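Local coordinates for protein triacylglycerol lipase (Yarrowia lipolytica, PDB 3O0D) that probably hydrolyses the ester bonds of triacylglycerols, as a secreted, glycosylated lipase of the alpha/beta-hydrolase fold, at residues 54-59 with 141-146; 72-75 with 80-83; 156-161 with 173-178. All blocks are in the same frame, centred on the assembly; numbering follows the deposited sequence.

Contact 1 (54-59 with 141-146). With NAG (2-acetamido-2-deoxy-beta-D-glucopyranose), chain H.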
loop_
_atom_site.group_PDB
_atom_site.type_symbol
_atom_site.label_atom_id
_atom_site.label_comp_id
_atom_site.label_asym_id
_atom_site.label_seq_id
_atom_site.Cartn_x
_atom_site.Cartn_y
_atom_site.Cartn_z
ATOM N N GLU A 54 8.869 9.116 -16.603
ATOM C CA GLU A 54 9.307 10.520 -16.197
ATOM C C GLU A 54 8.715 10.886 -14.869
ATOM O O GLU A 54 7.510 10.714 -14.602
ATOM C CB GLU A 54 8.995 11.523 -17.286
ATOM C CG GLU A 54 7.585 11.643 -17.546
ATOM C CD GLU A 54 7.272 12.797 -18.555
ATOM O OE1 GLU A 54 7.998 13.810 -18.596
ATOM O OE2 GLU A 54 6.295 12.674 -19.316
ATOM N N LEU A 55 9.625 11.382 -14.009
ATOM C CA LEU A 55 9.259 11.915 -12.725
ATOM C C LEU A 55 8.467 13.247 -13.013
ATOM O O LEU A 55 8.971 14.109 -13.793
ATOM C CB LEU A 55 10.491 12.162 -11.925
ATOM C CG LEU A 55 10.201 12.852 -10.559
ATOM C CD1 LEU A 55 9.412 11.921 -9.546
ATOM C CD2 LEU A 55 11.500 13.336 -9.955
ATOM N N ILE A 56 7.298 13.334 -12.406
ATOM C CA ILE A 56 6.509 14.592 -12.533
ATOM C C ILE A 56 6.876 15.507 -11.346
ATOM O O ILE A 56 7.275 16.695 -11.548
ATOM C CB ILE A 56 4.996 14.353 -12.673
ATOM C CG1 ILE A 56 4.736 13.570 -14.018
ATOM C CG2 ILE A 56 4.254 15.782 -12.674
ATOM C CD1 ILE A 56 5.638 14.004 -15.229
ATOM N N GLU A 57 6.716 14.974 -10.140
ATOM C CA GLU A 57 6.894 15.825 -8.933
ATOM C C GLU A 57 7.192 14.931 -7.763
ATOM O O GLU A 57 6.565 13.891 -7.616
ATOM C CB GLU A 57 5.568 16.575 -8.630
ATOM C CG GLU A 57 5.745 17.641 -7.559
ATOM C CD GLU A 57 4.618 18.704 -7.534
ATOM O OE1 GLU A 57 4.046 19.066 -8.601
ATOM O OE2 GLU A 57 4.379 19.216 -6.417
ATOM N N GLU A 58 8.065 15.417 -6.860
ATOM C CA GLU A 58 8.234 14.741 -5.568
ATOM C C GLU A 58 7.452 15.578 -4.512
ATOM O O GLU A 58 7.167 16.782 -4.717
ATOM C CB GLU A 58 9.680 14.794 -5.159
ATOM C CG GLU A 58 10.698 14.186 -6.030
ATOM C CD GLU A 58 12.061 14.168 -5.321
ATOM O OE1 GLU A 58 13.011 13.617 -5.902
ATOM O OE2 GLU A 58 12.194 14.735 -4.186
ATOM N N PHE A 59 7.090 14.956 -3.405
ATOM C CA PHE A 59 6.558 15.712 -2.283
ATOM C C PHE A 59 7.185 15.172 -0.956
ATOM O O PHE A 59 7.556 13.983 -0.852
ATOM C CB PHE A 59 5.027 15.633 -2.272
ATOM C CG PHE A 59 4.448 14.202 -2.273
ATOM C CD1 PHE A 59 4.047 13.549 -1.097
ATOM C CD2 PHE A 59 4.264 13.522 -3.510
ATOM C CE1 PHE A 59 3.485 12.234 -1.105
ATOM C CE2 PHE A 59 3.756 12.179 -3.507
ATOM C CZ PHE A 59 3.342 11.576 -2.345
ATOM N N GLY A 141 -2.556 16.105 -4.711
ATOM C CA GLY A 141 -3.823 15.838 -5.314
ATOM C C GLY A 141 -4.065 16.686 -6.557
ATOM O O GLY A 141 -4.475 16.121 -7.610
ATOM N N PRO A 142 -3.861 18.007 -6.467
ATOM C CA PRO A 142 -4.125 18.854 -7.645
ATOM C C PRO A 142 -3.184 18.525 -8.835
ATOM O O PRO A 142 -3.646 18.513 -10.035
ATOM C CB PRO A 142 -3.884 20.298 -7.099
ATOM C CG PRO A 142 -4.449 20.178 -5.663
ATOM C CD PRO A 142 -3.677 18.840 -5.248
ATOM N N LYS A 143 -1.891 18.311 -8.538
ATOM C CA LYS A 143 -0.937 17.905 -9.560
ATOM C C LYS A 143 -1.364 16.550 -10.199
ATOM O O LYS A 143 -1.309 16.461 -11.463
ATOM C CB LYS A 143 0.516 17.872 -9.103
ATOM C CG LYS A 143 1.492 17.770 -10.170
ATOM C CD LYS A 143 1.399 18.913 -11.160
ATOM C CE LYS A 143 2.659 19.015 -11.959
ATOM N NZ LYS A 143 2.865 20.433 -12.355
ATOM N N LEU A 144 -1.774 15.562 -9.394
ATOM C CA LEU A 144 -2.279 14.273 -9.939
ATOM C C LEU A 144 -3.471 14.498 -10.883
ATOM O O LEU A 144 -3.508 14.019 -12.039
ATOM C CB LEU A 144 -2.715 13.360 -8.820
ATOM C CG LEU A 144 -3.412 12.056 -9.214
ATOM C CD1 LEU A 144 -2.443 11.162 -10.085
ATOM C CD2 LEU A 144 -3.750 11.347 -7.994
ATOM N N ASP A 145 -4.445 15.270 -10.393
ATOM C CA ASP A 145 -5.575 15.604 -11.332
ATOM C C ASP A 145 -5.129 16.236 -12.661
ATOM O O ASP A 145 -5.660 15.876 -13.715
ATOM C CB ASP A 145 -6.589 16.530 -10.597
ATOM C CG ASP A 145 -7.600 15.750 -9.797
ATOM O OD1 ASP A 145 -7.959 14.605 -10.154
ATOM O OD2 ASP A 145 -8.093 16.288 -8.774
ATOM N N SER A 146 -4.146 17.128 -12.677
ATOM C CA SER A 146 -3.703 17.737 -13.924
ATOM C C SER A 146 -3.017 16.705 -14.802
ATOM O O SER A 146 -3.188 16.698 -16.017
ATOM C CB SER A 146 -2.803 18.956 -13.751
ATOM O OG SER A 146 -1.503 18.611 -13.356
HETATM C C1 NAG H . -11.419 14.675 -6.150
HETATM C C2 NAG H . -10.517 13.954 -7.177
HETATM C C3 NAG H . -10.974 14.357 -8.574
HETATM C C4 NAG H . -12.468 14.076 -8.764
HETATM C C5 NAG H . -13.187 14.873 -7.702
HETATM C C6 NAG H . -14.725 14.915 -7.783
HETATM C C7 NAG H . -8.203 13.519 -6.468
HETATM C C8 NAG H . -6.778 13.991 -6.449
HETATM N N2 NAG H . -9.102 14.315 -7.059
HETATM O O3 NAG H . -10.180 13.627 -9.528
HETATM O O4 NAG H . -12.880 14.598 -10.031
HETATM O O5 NAG H . -12.753 14.355 -6.426
HETATM O O6 NAG H . -15.167 13.626 -8.013
HETATM O O7 NAG H . -8.531 12.472 -5.940
#
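At the edge of the central sheet of an alpha/beta-hydrolase fold, a classic beta bulge brings Ile56 and Glu57 of strand 53-60 up to Lys143 of helix 127-150; both bulge residues face Leu72 of the neighbouring strand. On the helix side Lys143 alone of residues 141-146 makes the contact, and it does so with its methylenes. The chain leaves the helix with CG anti to its backbone N, then bends at chi2 (59°), which curves its methylenes round Glu57 OE1, the two side chains crossing at a slant. Glu57 OE1 sits 3.3 Å from Lys143 CG and 3.6 Å from Lys143 CE. The ammonium does not close on the acid: Lys143 NZ stays 4.2 Å from Glu57 OE1, longer than a salt bridge, so any attraction is probably modest. Ile56 meets the chain at about a right angle, its CG2 branch 3.7 Å from Lys143 CE. One turn on, Ser146 OG bonds back to Lys143 O at 2.9 Å, tilted 21° from the carbonyl plane. On another flank of the helix, Asp145 grips an N-acetylglucosamine, probably the one carried by Asn113. Its carboxylate takes a short bond from the sugar O3 to Asp145 OD1 (2.5 Å) and a second from the sugar N2 to Asp145 OD2 (2.8 Å); His180 bonds the same sugar. With an alanine here both acceptors would be gone, and the sugar, still bonded to His180, would probably be freer to turn. The arrangement is that of an alpha/beta-hydrolase helix packed on one face of the sheet, reaching its bulged edge strand through a lysine, with a glycan on the side that faces helix 163-177.

Contact 2 (72-75 with 80-83)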
loop_
_atom_site.group_PDB
_atom_site.type_symbol
_atom_site.label_atom_id
_atom_site.label_comp_id
_atom_site.label_asym_id
_atom_site.label_seq_id
_atom_site.Cartn_x
_atom_site.Cartn_y
_atom_site.Cartn_z
ATOM N N LEU A 72 5.139 11.405 -7.930
ATOM C CA LEU A 72 4.171 11.174 -8.970
ATOM C C LEU A 72 5.004 10.987 -10.195
ATOM O O LEU A 72 5.855 11.823 -10.573
ATOM C CB LEU A 72 3.276 12.436 -9.075
ATOM C CG LEU A 72 2.187 12.474 -10.152
ATOM C CD1 LEU A 72 1.200 11.324 -10.101
ATOM C CD2 LEU A 72 1.486 13.877 -10.062
ATOM N N ALA A 73 4.718 9.891 -10.979
ATOM C CA ALA A 73 5.485 9.723 -12.233
ATOM C C ALA A 73 4.539 9.188 -13.323
ATOM O O ALA A 73 3.436 8.723 -13.004
ATOM C CB ALA A 73 6.589 8.662 -12.005
ATOM N N VAL A 74 4.995 9.268 -14.588
ATOM C CA VAL A 74 4.186 8.777 -15.744
ATOM C C VAL A 74 5.080 7.758 -16.487
ATOM O O VAL A 74 6.210 8.073 -16.854
ATOM C CB VAL A 74 3.853 9.926 -16.677
ATOM C CG1 VAL A 74 3.053 9.336 -17.896
ATOM C CG2 VAL A 74 2.952 10.931 -15.923
ATOM N N ASP A 75 4.526 6.570 -16.731
ATOM C CA ASP A 75 5.304 5.476 -17.405
ATOM C C ASP A 75 4.562 5.387 -18.787
ATOM O O ASP A 75 3.422 4.897 -18.896
ATOM C CB ASP A 75 5.117 4.224 -16.643
ATOM C CG ASP A 75 5.944 3.054 -17.215
ATOM O OD1 ASP A 75 6.142 3.062 -18.450
ATOM O OD2 ASP A 75 6.351 2.156 -16.444
ATOM N N GLN A 80 0.797 4.183 -17.721
ATOM C CA GLN A 80 0.277 4.265 -16.371
ATOM C C GLN A 80 0.812 5.584 -15.767
ATOM O O GLN A 80 1.843 6.115 -16.188
ATOM C CB GLN A 80 0.788 3.128 -15.465
ATOM C CG GLN A 80 0.136 1.776 -15.929
ATOM C CD GLN A 80 0.729 0.634 -15.152
ATOM O OE1 GLN A 80 1.928 0.397 -15.205
ATOM N NE2 GLN A 80 -0.082 0.007 -14.306
ATOM N N ILE A 81 0.045 6.016 -14.776
ATOM C CA ILE A 81 0.470 7.153 -13.897
ATOM C C ILE A 81 0.684 6.474 -12.529
ATOM O O ILE A 81 -0.193 5.767 -12.018
ATOM C CB ILE A 81 -0.703 8.155 -13.773
ATOM C CG1 ILE A 81 -0.923 8.807 -15.151
ATOM C CG2 ILE A 81 -0.282 9.260 -12.693
ATOM C CD1 ILE A 81 -2.350 9.582 -15.284
ATOM N N TYR A 82 1.850 6.751 -11.950
ATOM C CA TYR A 82 2.172 6.142 -10.623
ATOM C C TYR A 82 2.118 7.202 -9.516
ATOM O O TYR A 82 2.702 8.227 -9.724
ATOM C CB TYR A 82 3.599 5.676 -10.648
ATOM C CG TYR A 82 3.914 4.579 -11.629
ATOM C CD1 TYR A 82 3.004 3.575 -11.867
ATOM C CD2 TYR A 82 5.143 4.554 -12.212
ATOM C CE1 TYR A 82 3.333 2.532 -12.805
ATOM C CE2 TYR A 82 5.490 3.517 -13.197
ATOM C CZ TYR A 82 4.547 2.536 -13.397
ATOM O OH TYR A 82 4.797 1.524 -14.300
ATOM N N LEU A 83 1.374 6.918 -8.455
ATOM C CA LEU A 83 1.502 7.724 -7.241
ATOM C C LEU A 83 2.118 6.744 -6.173
ATOM O O LEU A 83 1.565 5.714 -5.916
ATOM C CB LEU A 83 0.117 8.140 -6.780
ATOM C CG LEU A 83 0.175 8.884 -5.402
ATOM C CD1 LEU A 83 1.100 10.090 -5.456
ATOM C CD2 LEU A 83 -1.271 9.316 -5.087
#
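In Asp75 the carboxylate swings clear of the backbone N (chi1 -177°), while the ring of Tyr82 lies beside its own backbone N, with CG anti to the carbonyl carbon; the two side chains thereby converge diagonally across the strands. Tyr82 OH donates to Asp75 OD2 at 2.7 Å. The hydroxyl comes in on the anti side of the carboxylate, 30° out of its plane, and the carboxylate and ring planes stand 82° apart. Asp75 CB also rests against the ring, 3.5 Å from Tyr82 CE2. The other carboxylate oxygen of Asp75 accepts a hydrogen bond from the backbone N of Ser78 in the connecting turn, so one acid ties the turn to the following strand.

These strands, 68-75 and 80-87, form an antiparallel beta hairpin within the central sheet. Ala73 and Tyr82 make a hydrogen-bonded pair, with Ala73 N to Tyr82 O at 2.9 Å and Tyr82 N to Ala73 O at 2.7 Å. Asp75 and Gln80 form the next such pair, where Asp75 N reaches Gln80 O in a nearly straight bond (2.8 Å). The side-chain amide of Gln80 is engaged by Ser78, Lys20, Tyr21 and Gln155.

On the face bearing Leu72, Val74, Ile81 and Leu83, the side chains of Leu72 and Ile81 run side by side, pointing the same way, with Leu72 CD1 3.6 Å from Ile81 CG2. Val74 adds a looser apolar approach to Ile81. Helix 127-150 lies over Leu72 and Val74 here, whereas Tyr82, on the other face, packs on Lys20 and Leu24 of helix 12-27.

Contact 3 (156-161 with 173-178). With NAG (2-acetamido-2-deoxy-beta-D-glucopyranose), chain H.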
loop_
_atom_site.group_PDB
_atom_site.type_symbol
_atom_site.label_atom_id
_atom_site.label_comp_id
_atom_site.label_asym_id
_atom_site.label_seq_id
_atom_site.Cartn_x
_atom_site.Cartn_y
_atom_site.Cartn_z
ATOM N N ILE A 156 -4.233 4.561 -13.621
ATOM C CA ILE A 156 -3.656 5.128 -12.386
ATOM C C ILE A 156 -3.316 3.970 -11.470
ATOM O O ILE A 156 -4.156 3.103 -11.238
ATOM C CB ILE A 156 -4.735 5.989 -11.709
ATOM C CG1 ILE A 156 -5.123 7.159 -12.618
ATOM C CG2 ILE A 156 -4.281 6.480 -10.296
ATOM C CD1 ILE A 156 -6.537 7.724 -12.313
ATOM N N ALA A 157 -2.085 3.967 -10.937
ATOM C CA ALA A 157 -1.658 2.927 -9.990
ATOM C C ALA A 157 -1.080 3.609 -8.738
ATOM O O ALA A 157 -0.203 4.497 -8.903
ATOM C CB ALA A 157 -0.526 2.044 -10.612
ATOM N N VAL A 158 -1.597 3.193 -7.573
ATOM C CA VAL A 158 -1.151 3.807 -6.293
ATOM C C VAL A 158 -0.451 2.703 -5.525
ATOM O O VAL A 158 -1.027 1.631 -5.372
ATOM C CB VAL A 158 -2.296 4.337 -5.494
ATOM C CG1 VAL A 158 -1.730 5.265 -4.374
ATOM C CG2 VAL A 158 -3.141 5.189 -6.465
ATOM N N THR A 159 0.758 2.993 -5.068
ATOM C CA THR A 159 1.497 1.964 -4.278
ATOM C C THR A 159 2.266 2.601 -3.131
ATOM O O THR A 159 2.563 3.761 -3.129
ATOM C CB THR A 159 2.388 1.056 -5.207
ATOM O OG1 THR A 159 2.903 -0.066 -4.439
ATOM C CG2 THR A 159 3.513 1.811 -5.732
ATOM N N GLY A 160 2.534 1.791 -2.130
ATOM C CA GLY A 160 3.411 2.332 -1.038
ATOM C C GLY A 160 3.697 1.185 -0.093
ATOM O O GLY A 160 2.926 0.227 0.052
ATOM N N HIS A 161 4.797 1.426 0.666
ATOM C CA HIS A 161 5.242 0.454 1.705
ATOM C C HIS A 161 5.055 1.073 3.089
ATOM O O HIS A 161 5.108 2.273 3.199
ATOM C CB HIS A 161 6.695 0.185 1.418
ATOM C CG HIS A 161 7.443 -0.498 2.559
ATOM N ND1 HIS A 161 7.315 -1.840 2.904
ATOM C CD2 HIS A 161 8.291 0.075 3.462
ATOM C CE1 HIS A 161 8.105 -2.083 3.955
ATOM N NE2 HIS A 161 8.704 -0.939 4.288
ATOM N N ILE A 173 -8.972 4.436 -2.504
ATOM C CA ILE A 173 -10.389 4.487 -2.172
ATOM C C ILE A 173 -10.924 5.861 -2.586
ATOM O O ILE A 173 -12.019 5.903 -3.226
ATOM C CB ILE A 173 -10.664 4.182 -0.708
ATOM C CG1 ILE A 173 -10.411 2.678 -0.437
ATOM C CG2 ILE A 173 -12.200 4.420 -0.380
ATOM C CD1 ILE A 173 -10.213 2.428 1.045
ATOM N N ASN A 174 -10.198 6.933 -2.286
ATOM C CA ASN A 174 -10.535 8.341 -2.728
ATOM C C ASN A 174 -10.764 8.340 -4.271
ATOM O O ASN A 174 -11.818 8.715 -4.748
ATOM C CB ASN A 174 -9.421 9.319 -2.343
ATOM C CG ASN A 174 -9.269 10.421 -3.280
ATOM O OD1 ASN A 174 -8.194 10.665 -3.965
ATOM N ND2 ASN A 174 -10.371 11.174 -3.392
ATOM N N LEU A 175 -9.780 7.835 -5.022
ATOM C CA LEU A 175 -9.852 7.879 -6.501
ATOM C C LEU A 175 -11.050 7.038 -6.998
ATOM O O LEU A 175 -11.746 7.441 -7.946
ATOM C CB LEU A 175 -8.551 7.316 -7.087
ATOM C CG LEU A 175 -7.406 8.300 -6.980
ATOM C CD1 LEU A 175 -6.025 7.576 -7.410
ATOM C CD2 LEU A 175 -7.560 9.593 -7.810
ATOM N N LYS A 176 -11.270 5.883 -6.397
ATOM C CA LYS A 176 -12.297 4.960 -6.789
ATOM C C LYS A 176 -13.734 5.499 -6.500
ATOM O O LYS A 176 -14.577 5.516 -7.377
ATOM C CB LYS A 176 -12.057 3.646 -6.069
ATOM C CG LYS A 176 -13.198 2.677 -6.116
ATOM C CD LYS A 176 -13.222 1.913 -7.374
ATOM C CE LYS A 176 -12.931 0.446 -7.082
ATOM N NZ LYS A 176 -13.088 -0.341 -8.325
ATOM N N VAL A 177 -13.981 6.028 -5.326
ATOM C CA VAL A 177 -15.272 6.657 -5.119
ATOM C C VAL A 177 -15.448 7.959 -5.923
ATOM O O VAL A 177 -16.553 8.386 -6.120
ATOM C CB VAL A 177 -15.638 6.919 -3.609
ATOM C CG1 VAL A 177 -15.628 5.703 -2.819
ATOM C CG2 VAL A 177 -14.854 7.944 -3.061
ATOM N N ASN A 178 -14.371 8.571 -6.357
ATOM C CA ASN A 178 -14.454 9.810 -7.145
ATOM C C ASN A 178 -14.381 9.607 -8.661
ATOM O O ASN A 178 -14.013 10.526 -9.395
ATOM C CB ASN A 178 -13.476 10.874 -6.702
ATOM C CG ASN A 178 -13.872 11.444 -5.322
ATOM O OD1 ASN A 178 -13.142 11.310 -4.309
ATOM N ND2 ASN A 178 -15.060 12.049 -5.283
HETATM C C1 NAG H . -11.419 14.675 -6.150
HETATM C C2 NAG H . -10.517 13.954 -7.177
HETATM C C3 NAG H . -10.974 14.357 -8.574
HETATM C C4 NAG H . -12.468 14.076 -8.764
HETATM C C5 NAG H . -13.187 14.873 -7.702
HETATM C C6 NAG H . -14.725 14.915 -7.783
HETATM C C7 NAG H . -8.203 13.519 -6.468
HETATM C C8 NAG H . -6.778 13.991 -6.449
HETATM N N2 NAG H . -9.102 14.315 -7.059
HETATM O O3 NAG H . -10.180 13.627 -9.528
HETATM O O4 NAG H . -12.880 14.598 -10.031
HETATM O O5 NAG H . -12.753 14.355 -6.426
HETATM O O6 NAG H . -15.167 13.626 -8.013
HETATM O O7 NAG H . -8.531 12.472 -5.940
#
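Within the beta-alpha-beta unit made of strand 155-161, helix 163-177 and strand 183-187, Leu175 near the end of the helix lies over Ile156 and Val158 of the strand. The contact is wholly apolar. One methyl does the touching: Leu175 CD1 lies 3.5 Å from Ile156 CG2 and 3.9 Å from Val158 CG2. Ile156 is modelled in two conformers, so its approach is less certain than that of Val158. Ile156 and Val158 are two residues apart and therefore present their branches on the same face of the sheet. Leu175 CG is set anti to its carbonyl carbon (chi1 -76°), and the fork beyond it sends CD1 to the strand, the leucine crossing both partners at a slant.

The fork divides the two methyls between different neighbours. While Leu175 CD1 faces the strand, Leu175 CD2 approaches the acetyl oxygen of an N-acetylglucosamine, 3.6 Å from its O7, so the same side chain spans sheet and glycan. Ala157 points away to the other face, against Tyr21 and Tyr82. Elsewhere on the helix, Ile173 packs on Phe197, Trp200 and Val201 of helix 195-206. The strand runs on through Gly160 toward Ser162, the probable nucleophile of a GxSxG elbow, and this strand, elbow and helix sequence is the hallmark of the alpha/beta-hydrolase fold.

How the contacts relate
All three contacts reach the same mixed sheet, through strands 53-60, 68-75, 80-87 and 155-161, consecutive in that order. Contact 2 lies between the other two: Ile56 N to Leu72 O (2.8 Å) joins it to contact 1, and Ile81 O to Ala157 N (2.8 Å) joins it to contact 3, both probable hydrogen bonds. The centres of contacts 1 and 2 are about 8 Å apart, those of 1 and 3 about 14 Å. Over the sheet, Leu144 CD2 comes within 4.2 Å of Leu175 CD2, and one N-acetylglucosamine touches both helix segments, 141-146 and 173-178. Of the three, contact 3 contains Gly160 of the probable nucleophile elbow.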